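Local coordinates for possible acyl-[acyl-carrier protein] desaturase DESA2 (acyl-[acp] desaturase) (stearoyl-acp desaturase) (Mycobacterium tuberculosis, PDB 1ZA0) that probably introduces double bonds into acyl chains carried on acyl carrier protein, as a di-iron desaturase of mycobacterial fatty acid biosynthesis, at residues A[104-109]-A[190-195]; A[23-28]-A[97-102]. One frame throughout, in Å; residues are numbered along the deposited sequence.

Interaction 1. Residues A[104-109]-A[190-195]; sequences TAEEHL and VRHEEF. With MN (manganese (II) ion), chain B.
Glu106 OE1 takes two hydrogen bonds, one from His192 NE2 at 2.5 Å, very short, and one from a water at 2.8 Å. The two helices belong to the metal-carrying four-helix bundle of the ferritin-like acyl-ACP desaturases, and His192 joins them through both of its ring nitrogens. The other ring nitrogen, ND1 of His192, binds the manganese(II) ion at 2.3 Å. The carboxylate of Glu106 is nearly coplanar with the ring, the planes 19° apart, and the N-H...O angle is 155°. An extended chain beyond CG carries this carboxylate across to the ring edge. Held between metal and carboxylate, the imidazole has its rotation fixed, and Glu106 acts as a second-shell partner that orients a first-shell ligand. Glu107, the next residue along the helix, reaches the same metal differently. Its chain bends at chi2 (-64°), and OE2 of Glu107 meets the manganese at 2.1 Å, while OE1 makes a salt bridge with Lys76. Glu159 and Glu189 also bind the ion, together with a water 2.2 Å from the manganese. In the working enzyme the site probably holds iron, as in related desaturases. Arg191, the residue before His192, reaches the same carboxylate of Glu106 through two waters, without direct contact between the charged groups. One water links Glu106 OE1 to Arg191 NE; a second donates to Glu106 OE2 and has its oxygen 2.9 Å from Arg191 NH2, from which it accepts.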
loop_
_atom_site.group_PDB
_atom_site.type_symbol
_atom_site.label_atom_id
_atom_site.label_comp_id
_atom_site.label_asym_id
_atom_site.label_seq_id
_atom_site.Cartn_x
_atom_site.Cartn_y
_atom_site.Cartn_z
ATOM N N THR A 104 7.173 -8.373 -4.551
ATOM C CA THR A 104 8.171 -7.317 -4.756
ATOM C C THR A 104 8.072 -6.593 -6.118
ATOM O O THR A 104 8.152 -5.389 -6.180
ATOM C CB THR A 104 9.587 -7.908 -4.549
ATOM O OG1 THR A 104 9.637 -8.367 -3.186
ATOM C CG2 THR A 104 10.666 -6.816 -4.588
ATOM N N ALA A 105 7.954 -7.335 -7.180
ATOM C CA ALA A 105 7.853 -6.770 -8.504
ATOM C C ALA A 105 6.589 -5.926 -8.660
ATOM O O ALA A 105 6.586 -4.938 -9.414
ATOM C CB ALA A 105 7.811 -7.910 -9.559
ATOM N N GLU A 106 5.468 -6.369 -8.040
ATOM C CA GLU A 106 4.223 -5.574 -8.077
ATOM C C GLU A 106 4.349 -4.244 -7.331
ATOM O O GLU A 106 3.944 -3.213 -7.867
ATOM C CB GLU A 106 3.032 -6.364 -7.605
ATOM C CG GLU A 106 2.701 -7.511 -8.541
ATOM C CD GLU A 106 1.449 -8.348 -8.100
ATOM O OE1 GLU A 106 0.725 -8.004 -7.120
ATOM O OE2 GLU A 106 1.161 -9.308 -8.824
ATOM N N GLU A 107 4.941 -4.279 -6.150
ATOM C CA GLU A 107 5.204 -3.101 -5.393
ATOM C C GLU A 107 6.100 -2.114 -6.215
ATOM O O GLU A 107 5.895 -0.860 -6.222
ATOM C CB GLU A 107 5.890 -3.437 -4.065
ATOM C CG GLU A 107 5.063 -4.211 -3.039
ATOM C CD GLU A 107 3.849 -3.418 -2.558
ATOM O OE1 GLU A 107 3.983 -2.293 -2.118
ATOM O OE2 GLU A 107 2.761 -3.896 -2.695
ATOM N N HIS A 108 7.123 -2.660 -6.805
ATOM C CA HIS A 108 8.038 -1.864 -7.583
ATOM C C HIS A 108 7.317 -1.174 -8.743
ATOM O O HIS A 108 7.595 -0.051 -9.061
ATOM C CB HIS A 108 9.107 -2.731 -8.212
ATOM C CG HIS A 108 10.202 -1.931 -8.827
ATOM N ND1 HIS A 108 11.173 -2.494 -9.618
ATOM C CD2 HIS A 108 10.488 -0.604 -8.766
ATOM C CE1 HIS A 108 12.038 -1.560 -9.984
ATOM N NE2 HIS A 108 11.644 -0.403 -9.484
ATOM N N LEU A 109 6.492 -1.937 -9.432
ATOM C CA LEU A 109 5.669 -1.479 -10.526
ATOM C C LEU A 109 4.819 -0.253 -10.152
ATOM O O LEU A 109 4.776 0.715 -10.918
ATOM C CB LEU A 109 4.810 -2.611 -11.087
ATOM C CG LEU A 109 4.033 -2.162 -12.364
ATOM C CD1 LEU A 109 4.897 -2.322 -13.628
ATOM C CD2 LEU A 109 2.771 -2.925 -12.493
ATOM N N VAL A 190 -5.590 -5.181 -2.805
ATOM C CA VAL A 190 -6.608 -6.134 -2.368
ATOM C C VAL A 190 -6.072 -7.585 -2.452
ATOM O O VAL A 190 -6.262 -8.418 -1.532
ATOM C CB VAL A 190 -7.929 -5.914 -3.129
ATOM C CG1 VAL A 190 -8.909 -7.114 -2.964
ATOM C CG2 VAL A 190 -8.585 -4.567 -2.703
ATOM N N ARG A 191 -5.433 -7.848 -3.559
ATOM C CA ARG A 191 -4.796 -9.121 -3.821
ATOM C C ARG A 191 -3.642 -9.432 -2.882
ATOM O O ARG A 191 -3.506 -10.581 -2.412
ATOM C CB ARG A 191 -4.395 -9.210 -5.284
ATOM C CG ARG A 191 -5.564 -9.340 -6.183
ATOM C CD ARG A 191 -5.245 -9.053 -7.654
ATOM N NE ARG A 191 -4.172 -9.853 -8.246
ATOM C CZ ARG A 191 -4.336 -11.084 -8.754
ATOM N NH1 ARG A 191 -5.487 -11.720 -8.629
ATOM N NH2 ARG A 191 -3.329 -11.725 -9.334
ATOM N N HIS A 192 -2.864 -8.392 -2.510
ATOM C CA HIS A 192 -1.771 -8.550 -1.601
ATOM C C HIS A 192 -2.319 -8.913 -0.204
ATOM O O HIS A 192 -1.811 -9.838 0.522
ATOM C CB HIS A 192 -0.914 -7.257 -1.574
ATOM C CG HIS A 192 -0.152 -6.985 -2.861
ATOM N ND1 HIS A 192 0.679 -5.886 -3.024
ATOM C CD2 HIS A 192 -0.168 -7.631 -4.062
ATOM C CE1 HIS A 192 1.213 -5.937 -4.244
ATOM N NE2 HIS A 192 0.683 -6.949 -4.909
ATOM N N GLU A 193 -3.298 -8.139 0.215
ATOM C CA GLU A 193 -3.889 -8.361 1.488
ATOM C C GLU A 193 -4.478 -9.815 1.590
ATOM O O GLU A 193 -4.366 -10.435 2.650
ATOM C CB GLU A 193 -4.939 -7.290 1.832
ATOM C CG GLU A 193 -5.495 -7.498 3.252
ATOM C CD GLU A 193 -6.909 -6.978 3.490
ATOM O OE1 GLU A 193 -7.484 -6.319 2.586
ATOM O OE2 GLU A 193 -7.435 -7.194 4.637
ATOM N N GLU A 194 -5.125 -10.268 0.528
ATOM C CA GLU A 194 -5.866 -11.536 0.489
ATOM C C GLU A 194 -4.793 -12.637 0.726
ATOM O O GLU A 194 -4.964 -13.545 1.510
ATOM C CB GLU A 194 -6.525 -11.736 -0.875
ATOM C CG GLU A 194 -7.195 -13.083 -1.169
ATOM C CD GLU A 194 -7.845 -13.119 -2.523
ATOM O OE1 GLU A 194 -7.638 -12.140 -3.289
ATOM O OE2 GLU A 194 -8.607 -14.075 -2.868
ATOM N N PHE A 195 -3.695 -12.520 0.019
ATOM C CA PHE A 195 -2.582 -13.474 0.103
ATOM C C PHE A 195 -2.012 -13.533 1.493
ATOM O O PHE A 195 -2.020 -14.617 2.115
ATOM C CB PHE A 195 -1.498 -13.139 -0.934
ATOM C CG PHE A 195 -0.624 -14.317 -1.343
ATOM C CD1 PHE A 195 -0.510 -14.674 -2.670
ATOM C CD2 PHE A 195 0.122 -15.007 -0.420
ATOM C CE1 PHE A 195 0.339 -15.722 -3.068
ATOM C CE2 PHE A 195 0.946 -16.075 -0.807
ATOM C CZ PHE A 195 1.038 -16.440 -2.128
HETATM MN MN MN B . 0.886 -3.988 -1.665
HETATM O O HOH W 1 -1.862 -8.247 -8.036
HETATM O O HOH W 2 -1.150 -9.997 -10.285
HETATM O O HOH W 3 1.539 -2.439 -0.295
#

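Interaction 2. Residues A[23-28]-A[97-102]; sequences TRHLDT and GRWLGR
His25 and Trp99 both swing CG away from the backbone N (chi1 -174° for His25), which lets the two rings meet between helix 9-27 and helix 95-121 as a T-shaped, edge-to-face pair. The N-terminal helix packs here against the outside of a helix of the desaturase four-helix bundle, the short segments crossing at 43° with axes 11.8 Å apart. The six-membered ring of Trp99 presents its edge, with CZ3 lying 3.6 Å from CE1 of His25, over one face of the imidazole and offset toward its rim. The ring planes stand at 68°, their centroids 5.1 Å apart. Trp99 also stacks with Phe195 and touches His192, a ligand of the metal, so the aromatic packing runs from the N-terminal helix to the metal site. The edge of the His25 ring at CD2 lies over one face of the Arg102 guanidinium, the two groups nearly perpendicular. The NE2 atom of His25 is hydrogen-bonded to Glu106, which Arg102 NE meets in a salt bridge. A bend at chi2 brings the Arg102 chain over to Leu26, while its NH2 forms a salt bridge with Glu29, just past the helix end. Leu26 contributes a methyl group, CD2, which approaches the guanidinium obliquely in a short contact, 3.1 Å between CD2 of Leu26 and NH1 of Arg102.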
loop_
_atom_site.group_PDB
_atom_site.type_symbol
_atom_site.label_atom_id
_atom_site.label_comp_id
_atom_site.label_asym_id
_atom_site.label_seq_id
_atom_site.Cartn_x
_atom_site.Cartn_y
_atom_site.Cartn_z
ATOM N N THR A 23 -0.926 -20.045 -6.957
ATOM C CA THR A 23 -1.700 -20.574 -8.044
ATOM C C THR A 23 -2.937 -19.748 -8.339
ATOM O O THR A 23 -3.250 -19.427 -9.470
ATOM C CB THR A 23 -2.060 -22.124 -7.713
ATOM O OG1 THR A 23 -0.838 -22.853 -7.571
ATOM C CG2 THR A 23 -2.671 -22.759 -8.865
ATOM N N ARG A 24 -3.695 -19.413 -7.313
ATOM C CA ARG A 24 -4.787 -18.479 -7.493
ATOM C C ARG A 24 -4.340 -17.124 -8.086
ATOM O O ARG A 24 -4.956 -16.591 -9.016
ATOM C CB ARG A 24 -5.455 -18.228 -6.148
ATOM C CG ARG A 24 -6.681 -17.374 -6.232
ATOM C CD ARG A 24 -7.251 -16.968 -4.900
ATOM N NE ARG A 24 -6.220 -16.565 -3.968
ATOM C CZ ARG A 24 -5.515 -15.438 -4.024
ATOM N NH1 ARG A 24 -5.779 -14.572 -4.980
ATOM N NH2 ARG A 24 -4.589 -15.156 -3.098
ATOM N N HIS A 25 -3.292 -16.571 -7.519
ATOM C CA HIS A 25 -2.866 -15.189 -7.893
ATOM C C HIS A 25 -2.491 -15.174 -9.388
ATOM O O HIS A 25 -3.084 -14.464 -10.186
ATOM C CB HIS A 25 -1.755 -14.765 -6.949
ATOM C CG HIS A 25 -1.316 -13.334 -7.098
ATOM N ND1 HIS A 25 -1.600 -12.359 -6.151
ATOM C CD2 HIS A 25 -0.598 -12.723 -8.072
ATOM C CE1 HIS A 25 -1.044 -11.216 -6.526
ATOM N NE2 HIS A 25 -0.441 -11.401 -7.691
ATOM N N LEU A 26 -1.649 -16.103 -9.795
ATOM C CA LEU A 26 -1.336 -16.295 -11.242
ATOM C C LEU A 26 -2.496 -16.554 -12.180
ATOM O O LEU A 26 -2.568 -15.957 -13.277
ATOM C CB LEU A 26 -0.274 -17.366 -11.413
ATOM C CG LEU A 26 1.098 -17.084 -10.797
ATOM C CD1 LEU A 26 2.021 -18.265 -10.947
ATOM C CD2 LEU A 26 1.750 -15.906 -11.431
ATOM N N ASP A 27 -3.448 -17.418 -11.790
ATOM C CA ASP A 27 -4.556 -17.793 -12.700
ATOM C C ASP A 27 -5.586 -16.688 -12.843
ATOM O O ASP A 27 -6.338 -16.661 -13.788
ATOM C CB ASP A 27 -5.302 -19.074 -12.221
ATOM C CG ASP A 27 -4.419 -20.380 -12.268
ATOM O OD1 ASP A 27 -3.266 -20.419 -12.795
ATOM O OD2 ASP A 27 -4.826 -21.441 -11.721
ATOM N N THR A 28 -5.644 -15.788 -11.880
ATOM C CA THR A 28 -6.538 -14.622 -11.938
ATOM C C THR A 28 -5.802 -13.287 -12.227
ATOM O O THR A 28 -6.398 -12.233 -12.147
ATOM C CB THR A 28 -7.367 -14.500 -10.654
ATOM O OG1 THR A 28 -6.517 -14.385 -9.495
ATOM C CG2 THR A 28 -8.267 -15.853 -10.445
ATOM N N GLY A 97 9.350 -18.154 -2.104
ATOM C CA GLY A 97 10.300 -17.273 -2.764
ATOM C C GLY A 97 9.698 -16.750 -4.048
ATOM O O GLY A 97 9.967 -15.627 -4.484
ATOM N N ARG A 98 8.916 -17.609 -4.660
ATOM C CA ARG A 98 8.184 -17.297 -5.858
ATOM C C ARG A 98 7.180 -16.155 -5.488
ATOM O O ARG A 98 7.119 -15.176 -6.183
ATOM C CB ARG A 98 7.469 -18.532 -6.421
ATOM C CG ARG A 98 8.229 -19.299 -7.487
ATOM C CD ARG A 98 7.401 -20.418 -8.145
ATOM N N TRP A 99 6.514 -16.249 -4.356
ATOM C CA TRP A 99 5.607 -15.171 -3.931
ATOM C C TRP A 99 6.360 -13.893 -3.617
ATOM O O TRP A 99 5.958 -12.838 -4.141
ATOM C CB TRP A 99 4.725 -15.566 -2.771
ATOM C CG TRP A 99 3.951 -14.427 -2.134
ATOM C CD1 TRP A 99 4.025 -14.046 -0.829
ATOM C CD2 TRP A 99 3.046 -13.513 -2.755
ATOM N NE1 TRP A 99 3.164 -13.002 -0.584
ATOM C CE2 TRP A 99 2.555 -12.645 -1.734
ATOM C CE3 TRP A 99 2.537 -13.363 -4.040
ATOM C CZ2 TRP A 99 1.627 -11.613 -1.977
ATOM C CZ3 TRP A 99 1.578 -12.326 -4.268
ATOM C CH2 TRP A 99 1.181 -11.464 -3.252
ATOM N N LEU A 100 7.413 -13.950 -2.789
ATOM C CA LEU A 100 8.086 -12.697 -2.388
ATOM C C LEU A 100 8.595 -11.948 -3.599
ATOM O O LEU A 100 8.564 -10.709 -3.590
ATOM C CB LEU A 100 9.207 -12.819 -1.326
ATOM N N GLY A 101 9.047 -12.688 -4.613
ATOM C CA GLY A 101 9.605 -12.132 -5.835
ATOM C C GLY A 101 8.493 -11.460 -6.635
ATOM O O GLY A 101 8.675 -10.318 -7.095
ATOM N N ARG A 102 7.364 -12.152 -6.770
ATOM C CA ARG A 102 6.181 -11.599 -7.419
ATOM C C ARG A 102 5.613 -10.351 -6.698
ATOM O O ARG A 102 5.351 -9.333 -7.345
ATOM C CB ARG A 102 5.102 -12.648 -7.640
ATOM C CG ARG A 102 3.811 -12.077 -8.306
ATOM C CD ARG A 102 4.005 -11.566 -9.697
ATOM N NE ARG A 102 2.716 -11.314 -10.296
ATOM C CZ ARG A 102 2.184 -12.071 -11.253
ATOM N NH1 ARG A 102 2.889 -13.060 -11.749
ATOM N NH2 ARG A 102 0.960 -11.828 -11.704
#

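Overall arrangement
From the N terminus, the chain runs through helix 9-27, whose last turn is met again when helix 95-121 begins: interaction 2 closes a loop of 68 residues, part of it not modelled. Interaction 1 opens farther along the same helix 95-121 and closes 80 mainly helical residues later, on helix 176-206. The two loops therefore follow in series, neither nested nor crossed, with helix 95-121 common to both. Their centres lie 9 Å apart and they touch directly: Glu106 and Arg191 of interaction 1 both reach His25, and Phe195 packs on Trp99. Together they tie the N-terminal helix to two metal-bearing helices of the bundle.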